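Local atomic coordinates of trehalose-6-phosphate phosphatase (Candida albicans, PDB entry 5DXF), a protein that belongs to glycosyltransferase family 20, whose members have the GT-B fold, with two Rossmann-like domains facing each other across a cleft. Residues Leu357-Glu362 and Gly480-Ile485; Val346-Glu351 and Asn474-Val479. One frame throughout, in Å; residues are numbered along the deposited sequence.

Interaction 1. Residues Leu357-Glu362 and Gly480-Ile485; sequences LDMYPE and GVAKTI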
loop_
_atom_site.group_PDB
_atom_site.type_symbol
_atom_site.label_atom_id
_atom_site.label_comp_id
_atom_site.label_asym_id
_atom_site.label_seq_id
_atom_site.Cartn_x
_atom_site.Cartn_y
_atom_site.Cartn_z
ATOM N N LEU A 357 -6.968 27.195 -8.478
ATOM C CA LEU A 357 -7.308 27.852 -9.734
ATOM C C LEU A 357 -8.104 29.130 -9.490
ATOM O O LEU A 357 -7.981 30.101 -10.237
ATOM C CB LEU A 357 -8.090 26.900 -10.639
ATOM C CG LEU A 357 -7.282 25.726 -11.195
ATOM C CD1 LEU A 357 -8.134 24.875 -12.122
ATOM C CD2 LEU A 357 -6.041 26.227 -11.917
ATOM N N ASP A 358 -8.902 29.096 -8.432
ATOM C CA ASP A 358 -9.702 30.225 -8.003
ATOM C C ASP A 358 -8.885 31.413 -7.558
ATOM O O ASP A 358 -9.188 32.544 -7.896
ATOM C CB ASP A 358 -10.579 29.788 -6.843
ATOM C CG ASP A 358 -11.991 29.526 -7.257
ATOM O OD1 ASP A 358 -12.745 30.496 -7.410
ATOM O OD2 ASP A 358 -12.357 28.355 -7.422
ATOM N N MET A 359 -7.843 31.140 -6.792
ATOM C CA MET A 359 -7.022 32.162 -6.152
ATOM C C MET A 359 -5.980 32.783 -7.078
ATOM O O MET A 359 -5.663 33.965 -6.954
ATOM C CB MET A 359 -6.318 31.574 -4.927
ATOM C CG MET A 359 -7.253 31.208 -3.788
ATOM S SD MET A 359 -6.392 30.386 -2.435
ATOM C CE MET A 359 -5.108 31.579 -2.067
ATOM N N TYR A 360 -5.446 31.987 -7.998
ATOM C CA TYR A 360 -4.345 32.447 -8.839
ATOM C C TYR A 360 -4.692 32.432 -10.325
ATOM O O TYR A 360 -4.620 31.388 -10.973
ATOM C CB TYR A 360 -3.100 31.594 -8.584
ATOM C CG TYR A 360 -2.719 31.514 -7.124
ATOM C CD1 TYR A 360 -1.971 32.519 -6.527
ATOM C CD2 TYR A 360 -3.116 30.437 -6.340
ATOM C CE1 TYR A 360 -1.624 32.453 -5.191
ATOM C CE2 TYR A 360 -2.774 30.362 -5.004
ATOM C CZ TYR A 360 -2.027 31.372 -4.434
ATOM O OH TYR A 360 -1.684 31.300 -3.105
ATOM N N PRO A 361 -5.066 33.602 -10.866
ATOM C CA PRO A 361 -5.338 33.783 -12.296
ATOM C C PRO A 361 -4.092 33.554 -13.145
ATOM O O PRO A 361 -4.194 33.253 -14.334
ATOM C CB PRO A 361 -5.794 35.244 -12.390
ATOM C CG PRO A 361 -6.210 35.612 -11.008
ATOM C CD PRO A 361 -5.315 34.834 -10.100
ATOM N N GLU A 362 -2.928 33.705 -12.524
ATOM C CA GLU A 362 -1.645 33.521 -13.191
ATOM C C GLU A 362 -1.439 32.086 -13.666
ATOM O O GLU A 362 -0.778 31.846 -14.677
ATOM C CB GLU A 362 -0.511 33.919 -12.246
ATOM C CG GLU A 362 -0.729 33.427 -10.823
ATOM C CD GLU A 362 0.440 33.724 -9.909
ATOM O OE1 GLU A 362 1.579 33.828 -10.410
ATOM O OE2 GLU A 362 0.217 33.854 -8.686
ATOM N N GLY A 480 -5.376 25.982 2.170
ATOM C CA GLY A 480 -3.983 25.723 2.463
ATOM C C GLY A 480 -3.270 24.931 1.395
ATOM O O GLY A 480 -2.140 25.220 1.055
ATOM N N VAL A 481 -3.947 23.922 0.871
ATOM C CA VAL A 481 -3.452 23.115 -0.241
ATOM C C VAL A 481 -3.153 24.002 -1.446
ATOM O O VAL A 481 -2.118 23.858 -2.099
ATOM C CB VAL A 481 -4.462 22.020 -0.641
ATOM C CG1 VAL A 481 -4.090 21.403 -1.980
ATOM C CG2 VAL A 481 -4.545 20.949 0.439
ATOM N N ALA A 482 -4.065 24.929 -1.723
ATOM C CA ALA A 482 -3.898 25.893 -2.806
ATOM C C ALA A 482 -2.639 26.736 -2.622
ATOM O O ALA A 482 -1.769 26.785 -3.508
ATOM C CB ALA A 482 -5.120 26.787 -2.894
ATOM N N LYS A 483 -2.554 27.398 -1.469
ATOM C CA LYS A 483 -1.388 28.208 -1.119
ATOM C C LYS A 483 -0.089 27.416 -1.268
ATOM O O LYS A 483 0.902 27.918 -1.806
ATOM C CB LYS A 483 -1.518 28.734 0.313
ATOM C CG LYS A 483 -2.529 29.859 0.494
ATOM C CD LYS A 483 -2.894 30.024 1.963
ATOM C CE LYS A 483 -3.189 31.473 2.311
ATOM N NZ LYS A 483 -4.290 32.037 1.485
ATOM N N THR A 484 -0.110 26.173 -0.797
ATOM C CA THR A 484 1.058 25.300 -0.843
ATOM C C THR A 484 1.454 24.967 -2.276
ATOM O O THR A 484 2.636 24.948 -2.605
ATOM C CB THR A 484 0.813 23.989 -0.078
ATOM O OG1 THR A 484 0.332 24.280 1.240
ATOM C CG2 THR A 484 2.097 23.186 0.023
ATOM N N ILE A 485 0.464 24.698 -3.119
ATOM C CA ILE A 485 0.713 24.406 -4.527
ATOM C C ILE A 485 1.366 25.608 -5.209
ATOM O O ILE A 485 2.360 25.461 -5.932
ATOM C CB ILE A 485 -0.590 24.021 -5.259
ATOM C CG1 ILE A 485 -1.049 22.624 -4.830
ATOM C CG2 ILE A 485 -0.399 24.064 -6.763
ATOM C CD1 ILE A 485 -2.471 22.302 -5.235
#
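Met-359 and Tyr-360 reach from the end of helix 346-359 to Ala-482 and Lys-483 on helix 478-489, joining two helices of a Rossmann-like α/β domain. Helix 346-359 is the crossover of a beta-alpha-beta unit, between strands 332-339 and 367-374, while helix 478-489 follows strand 471-473. The contact illustrates how a helix can extend its packing surface beyond its last turn: Tyr-360, the first residue to leave helical geometry, still directs its ring back at the neighbour.

The closely packed part surrounds Ala-482, which is buried. Ala-482 CB lies 3.8 Å from Met-359 SD, and Ile-355 and Phe-356, one turn earlier on the first helix, also press on this residue. Tyr-360 passes beside the same turn, its CE2 lying 4.0 Å from Ala-482 O in an oblique approach.

The other side of the contact is open to solvent. Here Lys-483 is exposed, and its chain crosses those of Met-359 and Tyr-360 at about right angles, meeting the thioether methyl of one and the phenol oxygen of the other. Met-359 bends at its last torsion (chi3 55°), which turns its methyl off the extended line of the chain and brings Met-359 CE to 3.7 Å from Lys-483 NZ. Met-359 CE also lies 3.9 Å from Tyr-360 CE2, so that one methyl touches both the lysine and the aromatic ring. No hydrogen bond links the two segments, and the association rests on van der Waals contact. At the far end of the phenol, Tyr-360 OH settles over the root of the lysine, 3.7 Å from Lys-483 CA and 4.0 Å from Lys-483 CG.

Interaction 2. Residues Val346-Glu351 and Asn474-Val479; sequences VIQKLE and NPWDSV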
loop_
_atom_site.group_PDB
_atom_site.type_symbol
_atom_site.label_atom_id
_atom_site.label_comp_id
_atom_site.label_asym_id
_atom_site.label_seq_id
_atom_site.Cartn_x
_atom_site.Cartn_y
_atom_site.Cartn_z
ATOM N N VAL A 346 -8.602 11.761 -3.067
ATOM C CA VAL A 346 -8.652 12.387 -4.384
ATOM C C VAL A 346 -9.558 13.618 -4.354
ATOM O O VAL A 346 -9.259 14.642 -4.973
ATOM C CB VAL A 346 -9.148 11.398 -5.459
ATOM C CG1 VAL A 346 -9.224 12.077 -6.819
ATOM C CG2 VAL A 346 -8.235 10.185 -5.519
ATOM N N ILE A 347 -10.658 13.508 -3.617
ATOM C CA ILE A 347 -11.615 14.600 -3.463
ATOM C C ILE A 347 -10.959 15.853 -2.886
ATOM O O ILE A 347 -11.165 16.959 -3.388
ATOM C CB ILE A 347 -12.791 14.176 -2.561
ATOM C CG1 ILE A 347 -13.652 13.133 -3.276
ATOM C CG2 ILE A 347 -13.628 15.382 -2.164
ATOM C CD1 ILE A 347 -14.621 12.413 -2.371
ATOM N N GLN A 348 -10.165 15.671 -1.835
ATOM C CA GLN A 348 -9.469 16.783 -1.199
ATOM C C GLN A 348 -8.461 17.412 -2.157
ATOM O O GLN A 348 -8.276 18.631 -2.170
ATOM C CB GLN A 348 -8.768 16.323 0.083
ATOM C CG GLN A 348 -9.710 16.020 1.244
ATOM C CD GLN A 348 -10.518 14.753 1.040
ATOM O OE1 GLN A 348 -10.035 13.782 0.461
ATOM N NE2 GLN A 348 -11.759 14.760 1.511
ATOM N N LYS A 349 -7.819 16.570 -2.961
ATOM C CA LYS A 349 -6.869 17.033 -3.964
ATOM C C LYS A 349 -7.562 17.915 -4.996
ATOM O O LYS A 349 -7.063 18.984 -5.352
ATOM C CB LYS A 349 -6.196 15.846 -4.654
ATOM C CG LYS A 349 -5.139 16.232 -5.676
ATOM C CD LYS A 349 -4.631 15.014 -6.435
ATOM C CE LYS A 349 -4.194 13.907 -5.486
ATOM N NZ LYS A 349 -3.564 12.770 -6.213
ATOM N N LEU A 350 -8.720 17.462 -5.464
ATOM C CA LEU A 350 -9.478 18.192 -6.474
ATOM C C LEU A 350 -10.057 19.495 -5.928
ATOM O O LEU A 350 -10.111 20.501 -6.635
ATOM C CB LEU A 350 -10.597 17.315 -7.031
ATOM C CG LEU A 350 -10.135 16.055 -7.762
ATOM C CD1 LEU A 350 -11.329 15.234 -8.208
ATOM C CD2 LEU A 350 -9.250 16.411 -8.947
ATOM N N GLU A 351 -10.490 19.475 -4.671
ATOM C CA GLU A 351 -11.015 20.677 -4.035
ATOM C C GLU A 351 -9.908 21.711 -3.853
ATOM O O GLU A 351 -10.079 22.889 -4.187
ATOM C CB GLU A 351 -11.667 20.335 -2.694
ATOM C CG GLU A 351 -13.105 19.855 -2.829
ATOM C CD GLU A 351 -13.590 19.084 -1.619
ATOM O OE1 GLU A 351 -14.788 18.727 -1.584
ATOM O OE2 GLU A 351 -12.776 18.826 -0.709
ATOM N N ASN A 474 -2.259 19.967 5.132
ATOM C CA ASN A 474 -3.471 19.366 5.635
ATOM C C ASN A 474 -4.447 19.274 4.470
ATOM O O ASN A 474 -4.942 20.273 3.986
ATOM C CB ASN A 474 -4.046 20.218 6.761
ATOM C CG ASN A 474 -5.334 19.661 7.325
ATOM O OD1 ASN A 474 -5.557 18.461 7.337
ATOM N ND2 ASN A 474 -6.179 20.539 7.806
ATOM N N PRO A 475 -4.732 18.061 4.033
ATOM C CA PRO A 475 -5.563 17.844 2.842
ATOM C C PRO A 475 -6.987 18.361 3.022
ATOM O O PRO A 475 -7.621 18.759 2.046
ATOM C CB PRO A 475 -5.550 16.319 2.676
ATOM C CG PRO A 475 -5.211 15.790 4.025
ATOM C CD PRO A 475 -4.271 16.792 4.620
ATOM N N TRP A 476 -7.473 18.361 4.259
ATOM C CA TRP A 476 -8.799 18.886 4.558
ATOM C C TRP A 476 -8.835 20.399 4.375
ATOM O O TRP A 476 -9.871 20.970 4.039
ATOM C CB TRP A 476 -9.216 18.513 5.981
ATOM C CG TRP A 476 -9.217 17.039 6.229
ATOM C CD1 TRP A 476 -8.257 16.315 6.872
ATOM C CD2 TRP A 476 -10.226 16.105 5.830
ATOM N NE1 TRP A 476 -8.606 14.987 6.903
ATOM C CE2 TRP A 476 -9.812 14.831 6.270
ATOM C CE3 TRP A 476 -11.440 16.219 5.147
ATOM C CZ2 TRP A 476 -10.568 13.683 6.049
ATOM C CZ3 TRP A 476 -12.189 15.077 4.928
ATOM C CH2 TRP A 476 -11.750 13.827 5.377
ATOM N N ASP A 477 -7.694 21.041 4.601
ATOM C CA ASP A 477 -7.576 22.479 4.404
ATOM C C ASP A 477 -7.278 22.787 2.938
ATOM O O ASP A 477 -6.119 22.843 2.527
ATOM C CB ASP A 477 -6.487 23.056 5.310
ATOM C CG ASP A 477 -6.507 24.569 5.355
ATOM O OD1 ASP A 477 -5.575 25.160 5.938
ATOM O OD2 ASP A 477 -7.454 25.168 4.804
ATOM N N SER A 478 -8.330 22.934 2.156
ATOM C CA SER A 478 -8.205 23.149 0.728
ATOM C C SER A 478 -7.524 24.452 0.378
ATOM O O SER A 478 -6.724 24.511 -0.543
ATOM C CB SER A 478 -9.572 23.066 0.073
ATOM O OG SER A 478 -10.164 21.819 0.369
ATOM N N VAL A 479 -7.855 25.496 1.115
ATOM C CA VAL A 479 -7.261 26.790 0.884
ATOM C C VAL A 479 -5.762 26.719 1.140
ATOM O O VAL A 479 -4.980 27.322 0.427
ATOM C CB VAL A 479 -7.953 27.861 1.733
ATOM C CG1 VAL A 479 -8.260 27.324 3.114
ATOM C CG2 VAL A 479 -7.136 29.134 1.789
#
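Gln-348 runs alongside Trp-476, both side chains pointing the same way, and lays its CG over one face of the indole, 4.2 Å above the plane and displaced toward the rim. The carboxamide beyond does not stack flat: its plane is turned 57° from the ring, and Gln-348 NE2 comes in obliquely, 3.5 Å from Trp-476 CZ3. Asn-474 OD1 lies in the ring plane at the edge, and Phe-460 meets the indole with its own ring steeply inclined, at about 75°. The glutamine owes its course to a bend at chi2 (71°), which folds the amide away from a fully extended path and along the indole.

Nearer the backbone, Pro-475 O sits beside the aliphatic root of Gln-348, 3.3 Å from CB, while the proline ring brings its own CB to 4.1 Å from that atom. One helical turn on, Glu-351 faces Ser-478, whose OG packs 3.7 Å from Glu-351 CB; no hydrogen bond crosses the interface. On the partner side the chain makes a type I turn from Asn-474 to Asp-477 and then enters helix 478-489, with Asp-477 in the N-cap position.

The contact thus sets a strand-to-helix connection, leading out of strand 471-473, against the first turns of helix 346-359. Other faces of that helix look elsewhere: Lys-349 forms a salt bridge with Asp-338 on strand 332-339 and a hydrogen bond with Gln-371 on strand 367-374, while Leu-350 packs on Val-387, Ile-390 and Ile-391 of helix 381-398.

How the interactions relate
Interactions 1 and 2 join the same two elements, helix 346-359 and helix 478-489 with its entry turn, and their centres lie 12 Å apart. Along the chain the segments alternate: 346-351, 357-362, 474-479, then 480-485, so the beginning of one helix region meets the beginning of the other and the later part meets the later part. The two contacts also touch, Val-481 CG2 packing 3.6 Å from Asn-474 O. Between the paired segments run the further parallel strands of this half, 367-374 to 471-473. The pair therefore ties the first crossover helix of this Rossmann-like half to an element more than a hundred residues later.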